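Local coordinates for protein FAD dependent oxidoreductase (Chelativorans sp. BNC1, PDB 6PXS) that oxidises iminodiacetate as an FAD-dependent enzyme of the DadA oxidoreductase family, at residues H218-Q223 with I328-G333; P55-L60 with M313-G318; P222-I227 with D267-D272. One frame throughout, in Å; residues are numbered along the deposited sequence.

Interaction 1 (H218-Q223 with I328-G333); sequences HPVVPQ and IGNGLG. With FAD (flavin-adenine dinucleotide), chain E.
Where strand 326-330 of the Rossmann-type sheet runs out into a glycine-rich turn, H218, just before strand 220-231, and V220, its first residue, close over N330. The amide nitrogen ND2 of N330 donates to NE2 of H218 at 3.1 Å. NE2 accepts in its ring plane, with the donor only 7° out of it, and its role as acceptor implies that it carries no proton here. The fit is less flat on the other side: the ring nitrogen is tilted from the asparagine's amide plane, and the bond bends to 153° at the hydrogen. With CG anti to the backbone N (chi1 -163°), H218 swings its ring across to I328, whose CG2 methyl meets CE1 of H218 at 3.6 Å. The histidine thus turns a ring C-H to the I328 methyl and a nitrogen to N330. V220 completes the cover: its CG1 lies against the N330 amide, and its CG2 stands 4.2 Å from the backbone N of G331.

Asparagine suits this buried place because its two ends do different work. ND2 also makes a weak hydrogen bond to the carbonyl of G204, while OD1 accepts a weak bond from the N of G331 at 2.9 Å; with the H218 bond, these are likely to set the rotation of the amide. G331 has a positive phi, and a CB there would be jammed against the preceding carbonyl, hence glycine. Two residues on, the O of G333 accepts a hydrogen bond from O3' of the FAD ribityl chain at 2.7 Å. G333 binds the cofactor, and the spacing of G331, G333 and G336 between strand 326-330 and helix 336-352 is consistent with a second Rossmann-type strand-turn-helix.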
loop_
_atom_site.group_PDB
_atom_site.type_symbol
_atom_site.label_atom_id
_atom_site.label_comp_id
_atom_site.label_asym_id
_atom_site.label_seq_id
_atom_site.Cartn_x
_atom_site.Cartn_y
_atom_site.Cartn_z
ATOM N N HIS A 218 3.432 -24.461 -25.818
ATOM C CA HIS A 218 2.657 -23.227 -25.870
ATOM C C HIS A 218 3.599 -22.030 -25.961
ATOM O O HIS A 218 4.255 -21.688 -24.969
ATOM C CB HIS A 218 1.766 -23.124 -24.629
ATOM C CG HIS A 218 0.648 -22.140 -24.760
ATOM N ND1 HIS A 218 -0.265 -22.183 -25.791
ATOM C CD2 HIS A 218 0.283 -21.096 -23.978
ATOM C CE1 HIS A 218 -1.139 -21.202 -25.643
ATOM N NE2 HIS A 218 -0.828 -20.528 -24.551
ATOM N N PRO A 219 3.701 -21.362 -27.122
ATOM C CA PRO A 219 4.679 -20.270 -27.275
ATOM C C PRO A 219 4.135 -18.919 -26.812
ATOM O O PRO A 219 4.031 -17.962 -27.588
ATOM C CB PRO A 219 4.957 -20.299 -28.782
ATOM C CG PRO A 219 3.642 -20.683 -29.375
ATOM C CD PRO A 219 2.965 -21.605 -28.377
ATOM N N VAL A 220 3.784 -18.834 -25.531
ATOM C CA VAL A 220 3.303 -17.597 -24.922
ATOM C C VAL A 220 4.070 -17.395 -23.623
ATOM O O VAL A 220 3.924 -18.184 -22.680
ATOM C CB VAL A 220 1.790 -17.620 -24.665
ATOM C CG1 VAL A 220 1.340 -16.306 -24.034
ATOM C CG2 VAL A 220 1.038 -17.881 -25.960
ATOM N N VAL A 221 4.875 -16.343 -23.572
ATOM C CA VAL A 221 5.694 -16.032 -22.403
ATOM C C VAL A 221 5.327 -14.627 -21.947
ATOM O O VAL A 221 4.756 -13.835 -22.718
ATOM C CB VAL A 221 7.204 -16.159 -22.713
ATOM C CG1 VAL A 221 7.528 -17.567 -23.181
ATOM C CG2 VAL A 221 7.621 -15.136 -23.758
ATOM N N PRO A 222 5.637 -14.277 -20.700
ATOM C CA PRO A 222 5.229 -12.964 -20.188
ATOM C C PRO A 222 6.110 -11.841 -20.710
ATOM O O PRO A 222 7.324 -11.995 -20.873
ATOM C CB PRO A 222 5.381 -13.120 -18.670
ATOM C CG PRO A 222 6.453 -14.130 -18.511
ATOM C CD PRO A 222 6.297 -15.088 -19.662
ATOM N N GLN A 223 5.478 -10.700 -20.976
ATOM C CA GLN A 223 6.171 -9.458 -21.312
ATOM C C GLN A 223 5.782 -8.433 -20.253
ATOM O O GLN A 223 4.676 -7.883 -20.288
ATOM C CB GLN A 223 5.813 -8.973 -22.714
ATOM C CG GLN A 223 6.602 -7.746 -23.162
ATOM C CD GLN A 223 6.088 -7.150 -24.461
ATOM O OE1 GLN A 223 4.908 -6.817 -24.583
ATOM N NE2 GLN A 223 6.974 -7.011 -25.438
ATOM N N ILE A 328 -8.082 -23.688 -25.794
ATOM C CA ILE A 328 -7.073 -22.742 -25.336
ATOM C C ILE A 328 -7.380 -21.369 -25.911
ATOM O O ILE A 328 -7.710 -21.238 -27.094
ATOM C CB ILE A 328 -5.652 -23.189 -25.735
ATOM C CG1 ILE A 328 -5.340 -24.555 -25.124
ATOM C CG2 ILE A 328 -4.617 -22.158 -25.289
ATOM C CD1 ILE A 328 -3.987 -25.107 -25.521
ATOM N N GLY A 329 -7.272 -20.350 -25.063
ATOM C CA GLY A 329 -7.301 -18.973 -25.503
ATOM C C GLY A 329 -6.199 -18.180 -24.834
ATOM O O GLY A 329 -6.183 -18.048 -23.606
ATOM N N ASN A 330 -5.269 -17.652 -25.619
ATOM C CA ASN A 330 -4.114 -16.948 -25.073
ATOM C C ASN A 330 -3.419 -16.223 -26.219
ATOM O O ASN A 330 -3.811 -16.342 -27.384
ATOM C CB ASN A 330 -3.168 -17.918 -24.357
ATOM C CG ASN A 330 -2.262 -17.221 -23.369
ATOM O OD1 ASN A 330 -2.438 -16.038 -23.080
ATOM N ND2 ASN A 330 -1.290 -17.953 -22.836
ATOM N N GLY A 331 -2.381 -15.466 -25.877
ATOM C CA GLY A 331 -1.636 -14.715 -26.864
ATOM C C GLY A 331 -2.194 -13.346 -27.166
ATOM O O GLY A 331 -1.901 -12.796 -28.234
ATOM N N LEU A 332 -2.990 -12.776 -26.261
ATOM C CA LEU A 332 -3.608 -11.483 -26.524
ATOM C C LEU A 332 -2.600 -10.343 -26.507
ATOM O O LEU A 332 -2.901 -9.263 -27.024
ATOM C CB LEU A 332 -4.712 -11.219 -25.503
ATOM C CG LEU A 332 -5.852 -12.239 -25.515
ATOM C CD1 LEU A 332 -6.896 -11.896 -24.462
ATOM C CD2 LEU A 332 -6.481 -12.320 -26.897
ATOM N N GLY A 333 -1.425 -10.556 -25.925
ATOM C CA GLY A 333 -0.373 -9.554 -26.004
ATOM C C GLY A 333 -0.827 -8.213 -25.464
ATOM O O GLY A 333 -1.395 -8.116 -24.370
HETATM P PA FAD E . -4.655 -12.450 -17.498
HETATM O O1A FAD E . -3.300 -12.381 -16.901
HETATM O O2A FAD E . -5.497 -11.188 -17.290
HETATM O O5B FAD E . -5.455 -13.699 -16.987
HETATM C C5B FAD E . -4.778 -14.886 -16.524
HETATM C C4B FAD E . -5.447 -15.357 -15.259
HETATM O O4B FAD E . -5.313 -16.794 -15.146
HETATM C C3B FAD E . -4.866 -14.771 -13.972
HETATM O O3B FAD E . -5.905 -14.458 -13.053
HETATM C C2B FAD E . -3.977 -15.904 -13.455
HETATM O O2B FAD E . -3.803 -15.856 -12.044
HETATM C C1B FAD E . -4.808 -17.114 -13.869
HETATM N N9A FAD E . -4.057 -18.362 -13.961
HETATM C C8A FAD E . -2.947 -18.610 -14.724
HETATM N N7A FAD E . -2.479 -19.830 -14.603
HETATM C C5A FAD E . -3.345 -20.425 -13.697
HETATM C C6A FAD E . -3.398 -21.718 -13.144
HETATM N N6A FAD E . -2.528 -22.689 -13.434
HETATM N N1A FAD E . -4.391 -21.984 -12.266
HETATM C C2A FAD E . -5.266 -21.020 -11.967
HETATM N N3A FAD E . -5.312 -19.767 -12.427
HETATM C C4A FAD E . -4.320 -19.531 -13.292
HETATM N N1 FAD E . -4.710 -4.225 -24.160
HETATM C C2 FAD E . -5.472 -3.356 -24.886
HETATM O O2 FAD E . -6.315 -3.756 -25.698
HETATM N N3 FAD E . -5.311 -1.992 -24.717
HETATM C C4 FAD E . -4.420 -1.384 -23.857
HETATM O O4 FAD E . -4.365 -0.157 -23.792
HETATM C C4X FAD E . -3.612 -2.315 -23.092
HETATM N N5 FAD E . -2.743 -1.825 -22.254
HETATM C C5X FAD E . -1.971 -2.714 -21.522
HETATM C C6 FAD E . -1.036 -2.205 -20.622
HETATM C C7 FAD E . -0.240 -3.054 -19.859
HETATM C C7M FAD E . 0.759 -2.468 -18.897
HETATM C C8 FAD E . -0.372 -4.444 -20.003
HETATM C C8M FAD E . 0.477 -5.389 -19.194
HETATM C C9 FAD E . -1.305 -4.953 -20.901
HETATM C C9A FAD E . -2.103 -4.103 -21.659
HETATM N N10 FAD E . -3.059 -4.591 -22.574
HETATM C C10 FAD E . -3.829 -3.721 -23.312
HETATM C "C1'" FAD E . -3.237 -6.038 -22.777
HETATM C "C2'" FAD E . -4.246 -6.663 -21.816
HETATM O "O2'" FAD E . -4.108 -6.095 -20.513
HETATM C "C3'" FAD E . -3.989 -8.168 -21.734
HETATM O "O3'" FAD E . -3.719 -8.667 -23.040
HETATM C "C4'" FAD E . -5.144 -8.977 -21.144
HETATM O "O4'" FAD E . -5.443 -8.477 -19.842
HETATM C "C5'" FAD E . -4.809 -10.452 -21.073
HETATM O "O5'" FAD E . -5.887 -11.154 -20.421
HETATM P P FAD E . -5.768 -12.685 -20.079
HETATM O O1P FAD E . -5.324 -13.440 -21.336
HETATM O O2P FAD E . -6.994 -13.207 -19.422
HETATM O O3P FAD E . -4.549 -12.708 -19.058
#

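Interaction 2 (P55-L60 with M313-G318); sequences PDWYLL and MRPILG
W57 on helix 55-76 presses its side chain onto the backbone of M313 and R314. Its CB starts the contact 3.9 Å from the CA of R314. CG is anti to the backbone N (chi1 163°), which carries the indole along the loop, with CD1 3.5 Å from the carbonyl O of M313. P315 CD lies near the ring plane beyond that same edge, while NE1 is hydrogen-bonded to S335 OG. Farther out, the six-membered ring receives the M313 sulfur over one face, SD being 4.1 Å from its centroid and 15° off the normal: a Met-aromatic contact, reached because the methionine runs extended to SD; chi3 only turns the methyl. Flat, broad and with one polar N-H, tryptophan suits a place that needs both a surface for sulfur and a donor. Replacing the indole with an alanine is likely to leave the M313 sulfur without its aromatic face and S335 OG without its donor.

On one flank, D56 and R314 run side by side through CB and CD, but the carboxylate forms its salt bridge with R362. On the other, L60 CD1 meets P315 CG at 4.0 Å and L317 CD1 tip to tip at 4.1 Å. The start of helix 55-76 therefore lies against the loop entering strand 316-317, an outer strand of the six-stranded sheet, with L346 and L347 of helix 336-352 packing on L60 and L317 respectively.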
loop_
_atom_site.group_PDB
_atom_site.type_symbol
_atom_site.label_atom_id
_atom_site.label_comp_id
_atom_site.label_asym_id
_atom_site.label_seq_id
_atom_site.Cartn_x
_atom_site.Cartn_y
_atom_site.Cartn_z
ATOM N N PRO A 55 -2.929 -9.380 -41.156
ATOM C CA PRO A 55 -4.368 -9.596 -41.387
ATOM C C PRO A 55 -5.001 -10.568 -40.407
ATOM O O PRO A 55 -6.132 -10.339 -39.962
ATOM C CB PRO A 55 -4.415 -10.129 -42.827
ATOM C CG PRO A 55 -3.120 -9.722 -43.437
ATOM C CD PRO A 55 -2.123 -9.751 -42.331
ATOM N N ASP A 56 -4.303 -11.650 -40.058
ATOM C CA ASP A 56 -4.860 -12.608 -39.109
ATOM C C ASP A 56 -5.138 -11.946 -37.766
ATOM O O ASP A 56 -6.176 -12.199 -37.143
ATOM C CB ASP A 56 -3.908 -13.790 -38.933
ATOM C CG ASP A 56 -3.729 -14.589 -40.206
ATOM O OD1 ASP A 56 -4.685 -14.653 -41.007
ATOM O OD2 ASP A 56 -2.632 -15.153 -40.406
ATOM N N TRP A 57 -4.223 -11.093 -37.305
ATOM C CA TRP A 57 -4.420 -10.422 -36.026
ATOM C C TRP A 57 -5.372 -9.238 -36.149
ATOM O O TRP A 57 -6.225 -9.031 -35.278
ATOM C CB TRP A 57 -3.075 -9.963 -35.463
ATOM C CG TRP A 57 -3.209 -8.932 -34.386
ATOM C CD1 TRP A 57 -3.546 -9.146 -33.081
ATOM C CD2 TRP A 57 -3.011 -7.521 -34.523
ATOM N NE1 TRP A 57 -3.572 -7.954 -32.397
ATOM C CE2 TRP A 57 -3.246 -6.942 -33.261
ATOM C CE3 TRP A 57 -2.657 -6.690 -35.592
ATOM C CZ2 TRP A 57 -3.139 -5.573 -33.038
ATOM C CZ3 TRP A 57 -2.552 -5.331 -35.368
ATOM C CH2 TRP A 57 -2.790 -4.786 -34.101
ATOM N N TYR A 58 -5.247 -8.451 -37.220
ATOM C CA TYR A 58 -6.075 -7.257 -37.346
ATOM C C TYR A 58 -7.551 -7.608 -37.480
ATOM O O TYR A 58 -8.412 -6.853 -37.014
ATOM C CB TYR A 58 -5.622 -6.421 -38.542
ATOM C CG TYR A 58 -6.379 -5.119 -38.673
ATOM C CD1 TYR A 58 -6.107 -4.049 -37.831
ATOM C CD2 TYR A 58 -7.369 -4.962 -39.632
ATOM C CE1 TYR A 58 -6.798 -2.858 -37.942
ATOM C CE2 TYR A 58 -8.065 -3.775 -39.751
ATOM C CZ TYR A 58 -7.777 -2.727 -38.903
ATOM O OH TYR A 58 -8.469 -1.541 -39.018
ATOM N N LEU A 59 -7.865 -8.742 -38.110
ATOM C CA LEU A 59 -9.260 -9.140 -38.272
ATOM C C LEU A 59 -9.987 -9.128 -36.934
ATOM O O LEU A 59 -11.095 -8.593 -36.818
ATOM C CB LEU A 59 -9.335 -10.526 -38.916
ATOM C CG LEU A 59 -10.730 -11.138 -39.058
ATOM C CD1 LEU A 59 -11.683 -10.168 -39.738
ATOM C CD2 LEU A 59 -10.650 -12.442 -39.836
ATOM N N LEU A 60 -9.369 -9.708 -35.905
ATOM C CA LEU A 60 -9.984 -9.733 -34.584
ATOM C C LEU A 60 -9.840 -8.401 -33.862
ATOM O O LEU A 60 -10.698 -8.049 -33.045
ATOM C CB LEU A 60 -9.362 -10.847 -33.742
ATOM C CG LEU A 60 -9.499 -12.256 -34.316
ATOM C CD1 LEU A 60 -8.711 -13.253 -33.484
ATOM C CD2 LEU A 60 -10.964 -12.653 -34.394
ATOM N N MET A 313 2.215 -12.475 -33.449
ATOM C CA MET A 313 1.328 -11.444 -32.924
ATOM C C MET A 313 -0.134 -11.868 -32.966
ATOM O O MET A 313 -0.950 -11.296 -32.236
ATOM C CB MET A 313 1.514 -10.145 -33.706
ATOM C CG MET A 313 0.881 -8.932 -33.044
ATOM S SD MET A 313 1.022 -7.435 -34.036
ATOM C CE MET A 313 2.799 -7.321 -34.254
ATOM N N ARG A 314 -0.487 -12.850 -33.802
ATOM C CA ARG A 314 -1.870 -13.291 -33.843
ATOM C C ARG A 314 -2.173 -14.188 -32.644
ATOM O O ARG A 314 -1.300 -14.926 -32.178
ATOM C CB ARG A 314 -2.160 -14.039 -35.142
ATOM C CG ARG A 314 -1.463 -15.384 -35.282
ATOM C CD ARG A 314 -1.811 -16.044 -36.612
ATOM N NE ARG A 314 -1.213 -17.371 -36.747
ATOM C CZ ARG A 314 0.005 -17.607 -37.229
ATOM N NH1 ARG A 314 0.451 -18.853 -37.308
ATOM N NH2 ARG A 314 0.780 -16.606 -37.630
ATOM N N PRO A 315 -3.406 -14.145 -32.122
ATOM C CA PRO A 315 -3.709 -14.915 -30.910
ATOM C C PRO A 315 -3.770 -16.414 -31.151
ATOM O O PRO A 315 -3.573 -16.888 -32.275
ATOM C CB PRO A 315 -5.080 -14.372 -30.476
ATOM C CG PRO A 315 -5.336 -13.167 -31.323
ATOM C CD PRO A 315 -4.577 -13.382 -32.582
ATOM N N ILE A 316 -4.051 -17.164 -30.090
ATOM C CA ILE A 316 -4.204 -18.613 -30.141
ATOM C C ILE A 316 -5.596 -18.927 -29.613
ATOM O O ILE A 316 -5.869 -18.741 -28.420
ATOM C CB ILE A 316 -3.127 -19.337 -29.321
ATOM C CG1 ILE A 316 -1.738 -19.044 -29.893
ATOM C CG2 ILE A 316 -3.397 -20.836 -29.299
ATOM C CD1 ILE A 316 -0.600 -19.650 -29.094
ATOM N N LEU A 317 -6.475 -19.400 -30.494
ATOM C CA LEU A 317 -7.852 -19.705 -30.128
ATOM C C LEU A 317 -8.297 -20.965 -30.851
ATOM O O LEU A 317 -8.087 -21.093 -32.060
ATOM C CB LEU A 317 -8.788 -18.545 -30.484
ATOM C CG LEU A 317 -8.374 -17.152 -30.008
ATOM C CD1 LEU A 317 -9.275 -16.104 -30.631
ATOM C CD2 LEU A 317 -8.423 -17.058 -28.496
ATOM N N GLY A 318 -8.911 -21.883 -30.116
ATOM C CA GLY A 318 -9.496 -23.074 -30.696
ATOM C C GLY A 318 -9.133 -24.326 -29.921
ATOM O O GLY A 318 -8.317 -24.318 -29.001
#

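Interaction 3 (P222-I227 with D267-D272); sequences PQKGQI and DGSGFD
P222 sets its CG over the centre of the F271 ring, 3.7 Å from the centroid and 14° off the normal, a CH-pi contact. The pyrrolidine crosses the aromatic side chain at about a right angle; proline suits the place because its rigid ring presents apolar C-H groups to the aromatic face. Next along the strand, Q223 NE2 donates to D267 OD1 at 3.0 Å. The amide approaches from above the carboxylate plane, 44° out of it, and the bond is bent. K224 meets the loop first with its backbone: its N donates to S269 OG at 2.9 Å, so a serine hydroxyl receives a main-chain N-H. The K224 side chain, fully extended beyond CG, lays its CD 3.3 Å from the carbonyl O of D272. This places NZ 3.8 Å from D272 OD2, a long salt bridge.

A second shell sets these groups in position. F271 also stacks on W206 and meets F306 edge-to-face. R274 serves both ends of the charged pair, its guanidinium holding D272 OD2 and its carbonyl O accepting from K224 NZ. G268 and G270 have positive phi, which favours glycine in so tightly turned a loop. The loop between strand 258-261 and helix 277-290 thus folds along the beginning of strand 220-231, which pairs with strand 258-261 and, on its opposite edge, with strand 298-310.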
loop_
_atom_site.group_PDB
_atom_site.type_symbol
_atom_site.label_atom_id
_atom_site.label_comp_id
_atom_site.label_asym_id
_atom_site.label_seq_id
_atom_site.Cartn_x
_atom_site.Cartn_y
_atom_site.Cartn_z
ATOM N N PRO A 222 5.637 -14.277 -20.700
ATOM C CA PRO A 222 5.229 -12.964 -20.188
ATOM C C PRO A 222 6.110 -11.841 -20.710
ATOM O O PRO A 222 7.324 -11.995 -20.873
ATOM C CB PRO A 222 5.381 -13.120 -18.670
ATOM C CG PRO A 222 6.453 -14.130 -18.511
ATOM C CD PRO A 222 6.297 -15.088 -19.662
ATOM N N GLN A 223 5.478 -10.700 -20.976
ATOM C CA GLN A 223 6.171 -9.458 -21.312
ATOM C C GLN A 223 5.782 -8.433 -20.253
ATOM O O GLN A 223 4.676 -7.883 -20.288
ATOM C CB GLN A 223 5.813 -8.973 -22.714
ATOM C CG GLN A 223 6.602 -7.746 -23.162
ATOM C CD GLN A 223 6.088 -7.150 -24.461
ATOM O OE1 GLN A 223 4.908 -6.817 -24.583
ATOM N NE2 GLN A 223 6.974 -7.011 -25.438
ATOM N N LYS A 224 6.686 -8.184 -19.311
ATOM C CA LYS A 224 6.408 -7.237 -18.241
ATOM C C LYS A 224 6.043 -5.871 -18.812
ATOM O O LYS A 224 6.543 -5.453 -19.861
ATOM C CB LYS A 224 7.620 -7.117 -17.318
ATOM C CG LYS A 224 7.487 -6.068 -16.229
ATOM C CD LYS A 224 8.683 -6.107 -15.298
ATOM C CE LYS A 224 8.620 -5.005 -14.259
ATOM N NZ LYS A 224 9.817 -5.014 -13.372
ATOM N N GLY A 225 5.151 -5.176 -18.111
ATOM C CA GLY A 225 4.768 -3.832 -18.490
ATOM C C GLY A 225 4.436 -2.966 -17.293
ATOM O O GLY A 225 3.592 -3.332 -16.470
ATOM N N GLN A 226 5.091 -1.814 -17.183
ATOM C CA GLN A 226 4.839 -0.866 -16.106
ATOM C C GLN A 226 4.031 0.303 -16.651
ATOM O O GLN A 226 4.371 0.862 -17.698
ATOM C CB GLN A 226 6.153 -0.372 -15.498
ATOM C CG GLN A 226 7.102 -1.489 -15.102
ATOM C CD GLN A 226 8.365 -0.979 -14.440
ATOM O OE1 GLN A 226 8.341 0.006 -13.702
ATOM N NE2 GLN A 226 9.482 -1.646 -14.705
ATOM N N ILE A 227 2.970 0.672 -15.939
ATOM C CA ILE A 227 2.037 1.702 -16.383
ATOM C C ILE A 227 1.798 2.661 -15.226
ATOM O O ILE A 227 1.585 2.226 -14.089
ATOM C CB ILE A 227 0.714 1.086 -16.877
ATOM C CG1 ILE A 227 -0.211 2.165 -17.441
ATOM C CG2 ILE A 227 0.025 0.322 -15.757
ATOM C CD1 ILE A 227 -1.397 1.602 -18.201
ATOM N N ASP A 267 10.890 -7.398 -22.880
ATOM C CA ASP A 267 11.032 -8.780 -23.320
ATOM C C ASP A 267 11.961 -9.545 -22.385
ATOM O O ASP A 267 12.846 -8.973 -21.743
ATOM C CB ASP A 267 11.577 -8.834 -24.747
ATOM C CG ASP A 267 10.553 -8.410 -25.779
ATOM O OD1 ASP A 267 9.382 -8.826 -25.655
ATOM O OD2 ASP A 267 10.920 -7.660 -26.709
ATOM N N GLY A 268 11.753 -10.858 -22.318
ATOM C CA GLY A 268 12.566 -11.692 -21.452
ATOM C C GLY A 268 12.550 -11.258 -20.006
ATOM O O GLY A 268 13.503 -11.535 -19.269
ATOM N N SER A 269 11.487 -10.579 -19.576
ATOM C CA SER A 269 11.406 -10.081 -18.211
ATOM C C SER A 269 11.048 -11.168 -17.211
ATOM O O SER A 269 11.313 -11.001 -16.014
ATOM C CB SER A 269 10.368 -8.960 -18.126
ATOM O OG SER A 269 9.071 -9.461 -18.397
ATOM N N GLY A 270 10.458 -12.269 -17.665
ATOM C CA GLY A 270 9.980 -13.251 -16.722
ATOM C C GLY A 270 8.850 -12.670 -15.880
ATOM O O GLY A 270 8.272 -11.624 -16.184
ATOM N N PHE A 271 8.540 -13.377 -14.795
ATOM C CA PHE A 271 7.492 -12.952 -13.866
ATOM C C PHE A 271 8.095 -12.094 -12.751
ATOM O O PHE A 271 8.039 -12.416 -11.563
ATOM C CB PHE A 271 6.760 -14.167 -13.309
ATOM C CG PHE A 271 6.085 -14.998 -14.366
ATOM C CD1 PHE A 271 6.733 -16.084 -14.929
ATOM C CD2 PHE A 271 4.809 -14.686 -14.802
ATOM C CE1 PHE A 271 6.118 -16.846 -15.902
ATOM C CE2 PHE A 271 4.190 -15.443 -15.776
ATOM C CZ PHE A 271 4.844 -16.526 -16.326
ATOM N N ASP A 272 8.680 -10.972 -13.169
ATOM C CA ASP A 272 9.354 -10.045 -12.262
ATOM C C ASP A 272 8.361 -8.957 -11.875
ATOM O O ASP A 272 8.210 -7.948 -12.564
ATOM C CB ASP A 272 10.596 -9.458 -12.919
ATOM C CG ASP A 272 11.382 -8.574 -11.979
ATOM O OD1 ASP A 272 11.144 -8.656 -10.756
ATOM O OD2 ASP A 272 12.229 -7.792 -12.460
#

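Interactions 1 and 3 use the same strand, 220-231, and share P222 and Q223, yet differ in depth. Interaction 1 is buried and relies on an asparagine amide held by a histidine nitrogen and backbone groups; interaction 3 lies at the surface, where a carboxylate, a long salt bridge and a proline-aromatic contact link strand to loop. Interaction 2, partly buried, is mainly apolar and sulfur-aromatic, with charges at its margin. It joins interaction 1 through the sheet: strands 316-317 and 326-330 are antiparallel neighbours, and N330 O lies 2.8 Å from I316 N, a probable hydrogen bond. Interactions 2 and 3 do not touch, their nearest atoms being about 10 Å apart.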